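Local coordinates for protein CyaB (Pseudomonas aeruginosa, PDB 3R5G) that probably makes cyclic AMP from ATP as an adenylyl cyclase, a membrane protein whose class III catalytic domain is the part held in this chain, at residues A[7-12]-A[114-119]; A[171-176]-A[185-190]. All coordinates share one frame; numbering follows the deposited sequence.

Both contacts belong to the one mixed sheet of the cyclase catalytic domain. They come in series along the chain: contact 1 pairs 7-12 with 114-119, and contact 2 closes later, as the hairpin of 171-176 and 185-190. Their centres lie 18 Å apart and their nearest atoms about 6 Å apart, without touching. Strand 154-157 lies between them, parallel to strand 109-116 and antiparallel to strand 185-190. Helix 137-148 packs on side chains of both contacts. Contact 1 is buried and joins strands distant in sequence, whereas contact 2 is a surface pairing of near neighbours. Through strand 154-157 they stand in one sheet, which takes in the first strand of the chain and the last.

Contact 1: A[7-12]-A[114-119]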
loop_
_atom_site.group_PDB
_atom_site.type_symbol
_atom_site.label_atom_id
_atom_site.label_comp_id
_atom_site.label_asym_id
_atom_site.label_seq_id
_atom_site.Cartn_x
_atom_site.Cartn_y
_atom_site.Cartn_z
ATOM N N ARG A 7 -19.974 -4.774 -7.514
ATOM C CA ARG A 7 -19.904 -4.811 -6.027
ATOM C C ARG A 7 -20.134 -6.247 -5.663
ATOM O O ARG A 7 -21.144 -6.800 -6.055
ATOM C CB ARG A 7 -21.016 -3.981 -5.409
ATOM C CG ARG A 7 -20.782 -3.670 -3.953
ATOM C CD ARG A 7 -20.887 -2.167 -3.677
ATOM N NE ARG A 7 -20.896 -1.922 -2.237
ATOM C CZ ARG A 7 -21.741 -2.522 -1.402
ATOM N NH1 ARG A 7 -22.634 -3.381 -1.884
ATOM N NH2 ARG A 7 -21.696 -2.268 -0.080
ATOM N N LYS A 8 -19.200 -6.875 -4.925
ATOM C CA LYS A 8 -19.282 -8.321 -4.682
ATOM C C LYS A 8 -18.757 -8.617 -3.263
ATOM O O LYS A 8 -17.876 -7.868 -2.816
ATOM C CB LYS A 8 -18.412 -9.058 -5.683
ATOM C CG LYS A 8 -19.010 -9.014 -7.094
ATOM C CD LYS A 8 -17.928 -9.518 -8.074
ATOM C CE LYS A 8 -17.868 -11.023 -8.060
ATOM N NZ LYS A 8 -17.848 -11.447 -9.519
ATOM N N LYS A 9 -19.266 -9.688 -2.651
ATOM C CA LYS A 9 -18.772 -10.102 -1.267
ATOM C C LYS A 9 -17.459 -10.846 -1.543
ATOM O O LYS A 9 -17.441 -11.854 -2.256
ATOM C CB LYS A 9 -19.769 -11.018 -0.635
ATOM C CG LYS A 9 -19.248 -11.336 0.842
ATOM C CD LYS A 9 -20.340 -12.003 1.588
ATOM C CE LYS A 9 -21.283 -11.036 2.239
ATOM N NZ LYS A 9 -22.164 -11.877 3.143
ATOM N N LEU A 10 -16.361 -10.346 -0.995
ATOM C CA LEU A 10 -15.049 -10.934 -1.121
ATOM C C LEU A 10 -14.469 -11.180 0.266
ATOM O O LEU A 10 -14.828 -10.506 1.198
ATOM C CB LEU A 10 -14.119 -10.016 -1.856
ATOM C CG LEU A 10 -14.563 -9.443 -3.202
ATOM C CD1 LEU A 10 -13.451 -8.570 -3.748
ATOM C CD2 LEU A 10 -14.789 -10.552 -4.145
ATOM N N THR A 11 -13.539 -12.146 0.336
ATOM C CA THR A 11 -12.586 -12.199 1.484
ATOM C C THR A 11 -11.288 -11.652 0.942
ATOM O O THR A 11 -10.738 -12.112 -0.088
ATOM C CB THR A 11 -12.529 -13.597 2.084
ATOM O OG1 THR A 11 -13.783 -13.930 2.664
ATOM C CG2 THR A 11 -11.461 -13.619 3.272
ATOM N N VAL A 12 -10.738 -10.708 1.674
ATOM C CA VAL A 12 -9.543 -9.961 1.287
ATOM C C VAL A 12 -8.405 -10.178 2.273
ATOM O O VAL A 12 -8.663 -10.158 3.495
ATOM C CB VAL A 12 -9.798 -8.397 1.205
ATOM C CG1 VAL A 12 -8.560 -7.644 0.844
ATOM C CG2 VAL A 12 -11.015 -8.124 0.276
ATOM N N ILE A 114 -7.238 -10.324 7.551
ATOM C CA ILE A 114 -8.231 -10.887 6.606
ATOM C C ILE A 114 -9.547 -10.308 7.003
ATOM O O ILE A 114 -9.903 -10.352 8.209
ATOM C CB ILE A 114 -8.202 -12.423 6.649
ATOM C CG1 ILE A 114 -6.799 -12.892 6.342
ATOM C CG2 ILE A 114 -9.240 -12.957 5.670
ATOM C CD1 ILE A 114 -6.659 -14.466 6.481
ATOM N N ASN A 115 -10.347 -9.860 6.031
ATOM C CA ASN A 115 -11.677 -9.399 6.316
ATOM C C ASN A 115 -12.566 -9.843 5.203
ATOM O O ASN A 115 -12.104 -10.008 4.057
ATOM C CB ASN A 115 -11.652 -7.849 6.396
ATOM C CG ASN A 115 -13.042 -7.234 6.577
ATOM O OD1 ASN A 115 -13.806 -7.663 7.464
ATOM N ND2 ASN A 115 -13.400 -6.303 5.705
ATOM N N THR A 116 -13.842 -9.959 5.409
ATOM C CA THR A 116 -14.836 -10.347 4.408
ATOM C C THR A 116 -15.931 -9.291 4.389
ATOM O O THR A 116 -16.359 -8.811 5.408
ATOM C CB THR A 116 -15.474 -11.634 4.839
ATOM O OG1 THR A 116 -14.482 -12.655 5.006
ATOM C CG2 THR A 116 -16.623 -12.139 3.847
ATOM N N GLY A 117 -16.313 -8.864 3.204
ATOM C CA GLY A 117 -17.436 -7.894 3.052
ATOM C C GLY A 117 -17.518 -7.459 1.602
ATOM O O GLY A 117 -16.770 -7.938 0.725
ATOM N N TYR A 118 -18.543 -6.611 1.334
ATOM C CA TYR A 118 -18.737 -6.158 -0.046
ATOM C C TYR A 118 -17.737 -5.185 -0.471
ATOM O O TYR A 118 -17.441 -4.199 0.207
ATOM C CB TYR A 118 -20.189 -5.549 -0.141
ATOM C CG TYR A 118 -21.214 -6.672 -0.147
ATOM C CD1 TYR A 118 -21.597 -7.344 -1.357
ATOM C CD2 TYR A 118 -21.839 -7.092 1.006
ATOM C CE1 TYR A 118 -22.513 -8.427 -1.360
ATOM C CE2 TYR A 118 -22.773 -8.113 0.971
ATOM C CZ TYR A 118 -23.086 -8.779 -0.199
ATOM O OH TYR A 118 -24.030 -9.825 -0.181
ATOM N N CYS A 119 -17.156 -5.437 -1.651
ATOM C CA CYS A 119 -16.093 -4.633 -2.232
ATOM C C CYS A 119 -16.421 -4.273 -3.667
ATOM O O CYS A 119 -17.209 -4.945 -4.248
ATOM C CB CYS A 119 -14.767 -5.437 -2.287
ATOM S SG CYS A 119 -14.139 -5.924 -0.651
HETATM O O HOH W 1 -19.307 -2.297 1.421
#
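K8, L10 and V12 pair with C119, G117 and N115 through six backbone hydrogen bonds, two to each pair. They join strand 6-18 to strands 109-116 and 118-124 in the sheet of the cyclase domain. The strands run antiparallel, and the axes of 7-12 and 114-116 come within 4.6 Å. The straightest bonds are L10 N to G117 O and V12 N to N115 O, both at 174°. The chain turns a corner at G117, yet the pairing runs on to C119.

The polar side-chain bond joins two hydroxyls. T11 OG1 and T116 OG1 lie 2.8 Å apart. Each OG1 is anti to its carbonyl carbon, which turns the two oxygens toward each other. T116 OG1 also bonds T160, at helix 158-164. Beside this pair the methyls T11 CG2 and I114 CG2 are tight, at 3.3 Å.

Aromatic and charged groups meet at the exposed end. K9 CB sits over one face of the Y118 ring, 4.1 Å from its centroid, a CH-pi contact. K9 CE touches the same ring at CE2, 3.5 Å away. The R7 guanidinium lies 7° from parallel to the ring, but one of its faces covers Y118 CB. A water joins R7 NH2, weakly, to Y118 O.

On the face of L10 and V12 the contacts are apolar. L10 CD1 meets C119 CB at 3.7 Å, and V12 CG2 meets C119 SG at 3.9 Å. Helix 137-148 covers C119 and V12. The chemistry implies that backbone bonds tie strand 6-18 to both strands across the corner.

Contact 2: A[171-176]-A[185-190]; sequences RDKGQI and VQIYQV
D172 and Q186 both carry CG anti to the backbone N (chi1 -169° and 175°), and Q186 then bends at chi2. These torsions bring the carboxylate and the amide together across a beta hairpin with a bulge. The register shifts by one between D172 and Q175. G174 lies within this shift, and its positive phi suits glycine.

Q186 NE2 gives a hydrogen bond to D172 OD1 at 2.8 Å. It comes from above the carboxylate plane, and the two planes stand 86° apart. D172 OD1 also accepts from G174 N, nearly along its C-O axis, which makes an Asx turn. Two donors therefore grip this oxygen. The amide nitrogen of Q186 turns to its own strand as well, bonding I187 O. K173 N reaches that carbonyl at 3.0 Å from the opposite face. Q186 OE1 takes a nearly straight bond from Q175 NE2, 2.9 Å away. This amide thus has partners at both ends, which should fix its rotation.

Backbone bonds continue through the bulge, where I187 N reaches G174 O at 2.9 Å. R171 and Q189 exchange a pair at one end. I176 N reaches V185 O at 3.3 Å at the other. On the side of I176 and V185, I176 CD1 packs on V185 CG2, and I176 CG2 on I187 CD1. Helix 137-148 covers V185 and I187 there.

Strand 185-190 is also bonded to strand 154-157, so the hairpin completes an edge of the cyclase sheet. K173 lies along Q189, its CD 3.5 Å from Q189 NE2. K173 NZ forms salt bridges with E150 and E153, and Q189 NE2 bonds E153. Near R171, a water accepts from R171 NE at 2.8 Å and donates to Q189 OE1.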
loop_
_atom_site.group_PDB
_atom_site.type_symbol
_atom_site.label_atom_id
_atom_site.label_comp_id
_atom_site.label_asym_id
_atom_site.label_seq_id
_atom_site.Cartn_x
_atom_site.Cartn_y
_atom_site.Cartn_z
ATOM N N ARG A 171 -9.434 -17.487 18.236
ATOM C CA ARG A 171 -9.484 -16.968 19.620
ATOM C C ARG A 171 -9.757 -15.492 19.571
ATOM O O ARG A 171 -9.144 -14.731 18.852
ATOM C CB ARG A 171 -8.070 -17.149 20.138
ATOM C CG ARG A 171 -8.051 -16.842 21.554
ATOM C CD ARG A 171 -6.687 -17.161 22.190
ATOM N NE ARG A 171 -5.745 -18.124 21.635
ATOM C CZ ARG A 171 -5.452 -19.333 22.125
ATOM N NH1 ARG A 171 -4.488 -20.013 21.532
ATOM N NH2 ARG A 171 -6.110 -19.885 23.143
ATOM N N ASP A 172 -10.758 -15.050 20.332
ATOM C CA ASP A 172 -11.059 -13.618 20.505
ATOM C C ASP A 172 -9.870 -12.794 20.963
ATOM O O ASP A 172 -9.156 -13.188 21.935
ATOM C CB ASP A 172 -12.215 -13.563 21.546
ATOM C CG ASP A 172 -12.880 -12.211 21.714
ATOM O OD1 ASP A 172 -12.325 -11.189 21.407
ATOM O OD2 ASP A 172 -14.077 -12.247 22.220
ATOM N N LYS A 173 -9.593 -11.714 20.217
ATOM C CA LYS A 173 -8.451 -10.857 20.603
ATOM C C LYS A 173 -8.942 -9.445 20.906
ATOM O O LYS A 173 -8.213 -8.438 20.739
ATOM C CB LYS A 173 -7.314 -10.893 19.560
ATOM C CG LYS A 173 -5.926 -10.601 20.235
ATOM C CD LYS A 173 -4.889 -10.148 19.233
ATOM C CE LYS A 173 -3.657 -9.784 20.036
ATOM N NZ LYS A 173 -2.466 -9.451 19.268
ATOM N N GLY A 174 -10.178 -9.420 21.343
ATOM C CA GLY A 174 -10.779 -8.077 21.716
ATOM C C GLY A 174 -11.213 -7.258 20.489
ATOM O O GLY A 174 -11.722 -7.774 19.492
ATOM N N GLN A 175 -11.075 -5.926 20.658
ATOM C CA GLN A 175 -11.501 -4.985 19.650
ATOM C C GLN A 175 -10.381 -3.943 19.607
ATOM O O GLN A 175 -9.748 -3.619 20.587
ATOM C CB GLN A 175 -12.859 -4.332 20.013
ATOM C CG GLN A 175 -13.988 -5.219 20.323
ATOM C CD GLN A 175 -13.871 -5.914 21.743
ATOM O OE1 GLN A 175 -13.531 -5.203 22.708
ATOM N NE2 GLN A 175 -14.282 -7.163 21.889
ATOM N N ILE A 176 -10.074 -3.517 18.415
ATOM C CA ILE A 176 -9.018 -2.564 18.222
ATOM C C ILE A 176 -9.532 -1.275 17.592
ATOM O O ILE A 176 -10.643 -1.192 16.967
ATOM C CB ILE A 176 -7.683 -3.151 17.475
ATOM C CG1 ILE A 176 -7.977 -3.832 16.115
ATOM C CG2 ILE A 176 -6.835 -4.058 18.429
ATOM C CD1 ILE A 176 -9.255 -3.367 15.362
ATOM N N VAL A 185 -13.907 -2.554 15.990
ATOM C CA VAL A 185 -14.126 -3.828 15.354
ATOM C C VAL A 185 -13.485 -5.038 16.127
ATOM O O VAL A 185 -12.316 -5.027 16.563
ATOM C CB VAL A 185 -13.727 -3.879 13.814
ATOM C CG1 VAL A 185 -14.012 -2.488 13.091
ATOM C CG2 VAL A 185 -12.307 -4.393 13.589
ATOM N N GLN A 186 -14.379 -5.976 16.166
ATOM C CA GLN A 186 -14.162 -7.256 16.833
ATOM C C GLN A 186 -13.116 -7.986 16.015
ATOM O O GLN A 186 -13.267 -8.093 14.785
ATOM C CB GLN A 186 -15.426 -8.038 16.951
ATOM C CG GLN A 186 -15.264 -9.479 17.535
ATOM C CD GLN A 186 -14.718 -9.472 18.919
ATOM O OE1 GLN A 186 -15.319 -8.833 19.813
ATOM N NE2 GLN A 186 -13.576 -10.146 19.151
ATOM N N ILE A 187 -12.111 -8.506 16.673
ATOM C CA ILE A 187 -10.989 -9.244 15.964
ATOM C C ILE A 187 -10.717 -10.581 16.605
ATOM O O ILE A 187 -11.067 -10.853 17.758
ATOM C CB ILE A 187 -9.731 -8.466 15.819
ATOM C CG1 ILE A 187 -9.105 -8.119 17.237
ATOM C CG2 ILE A 187 -10.036 -7.199 14.884
ATOM C CD1 ILE A 187 -7.707 -7.586 17.244
ATOM N N TYR A 188 -10.170 -11.531 15.831
ATOM C CA TYR A 188 -9.790 -12.860 16.325
ATOM C C TYR A 188 -8.486 -13.318 15.760
ATOM O O TYR A 188 -8.117 -12.813 14.658
ATOM C CB TYR A 188 -10.847 -13.892 15.810
ATOM C CG TYR A 188 -12.286 -13.633 16.223
ATOM C CD1 TYR A 188 -13.015 -12.691 15.516
ATOM C CD2 TYR A 188 -12.851 -14.276 17.345
ATOM C CE1 TYR A 188 -14.346 -12.368 15.931
ATOM C CE2 TYR A 188 -14.150 -13.961 17.761
ATOM C CZ TYR A 188 -14.864 -13.032 17.009
ATOM O OH TYR A 188 -16.188 -12.736 17.405
ATOM N N GLN A 189 -7.731 -14.095 16.488
ATOM C CA GLN A 189 -6.496 -14.730 16.024
ATOM C C GLN A 189 -6.908 -16.088 15.475
ATOM O O GLN A 189 -7.763 -16.782 16.029
ATOM C CB GLN A 189 -5.537 -14.954 17.206
ATOM C CG GLN A 189 -4.996 -13.720 17.783
ATOM C CD GLN A 189 -4.334 -13.983 19.140
ATOM O OE1 GLN A 189 -4.861 -14.738 19.965
ATOM N NE2 GLN A 189 -3.255 -13.274 19.375
ATOM N N VAL A 190 -6.260 -16.518 14.362
ATOM C CA VAL A 190 -6.467 -17.839 13.825
ATOM C C VAL A 190 -5.365 -18.763 14.321
ATOM O O VAL A 190 -4.166 -18.405 14.318
ATOM C CB VAL A 190 -6.400 -17.724 12.244
ATOM C CG1 VAL A 190 -6.420 -19.142 11.682
ATOM C CG2 VAL A 190 -7.604 -17.068 11.746
HETATM O O HOH W 2 -3.704 -17.249 19.953
HETATM O O HOH W 3 -15.419 -10.098 22.594
#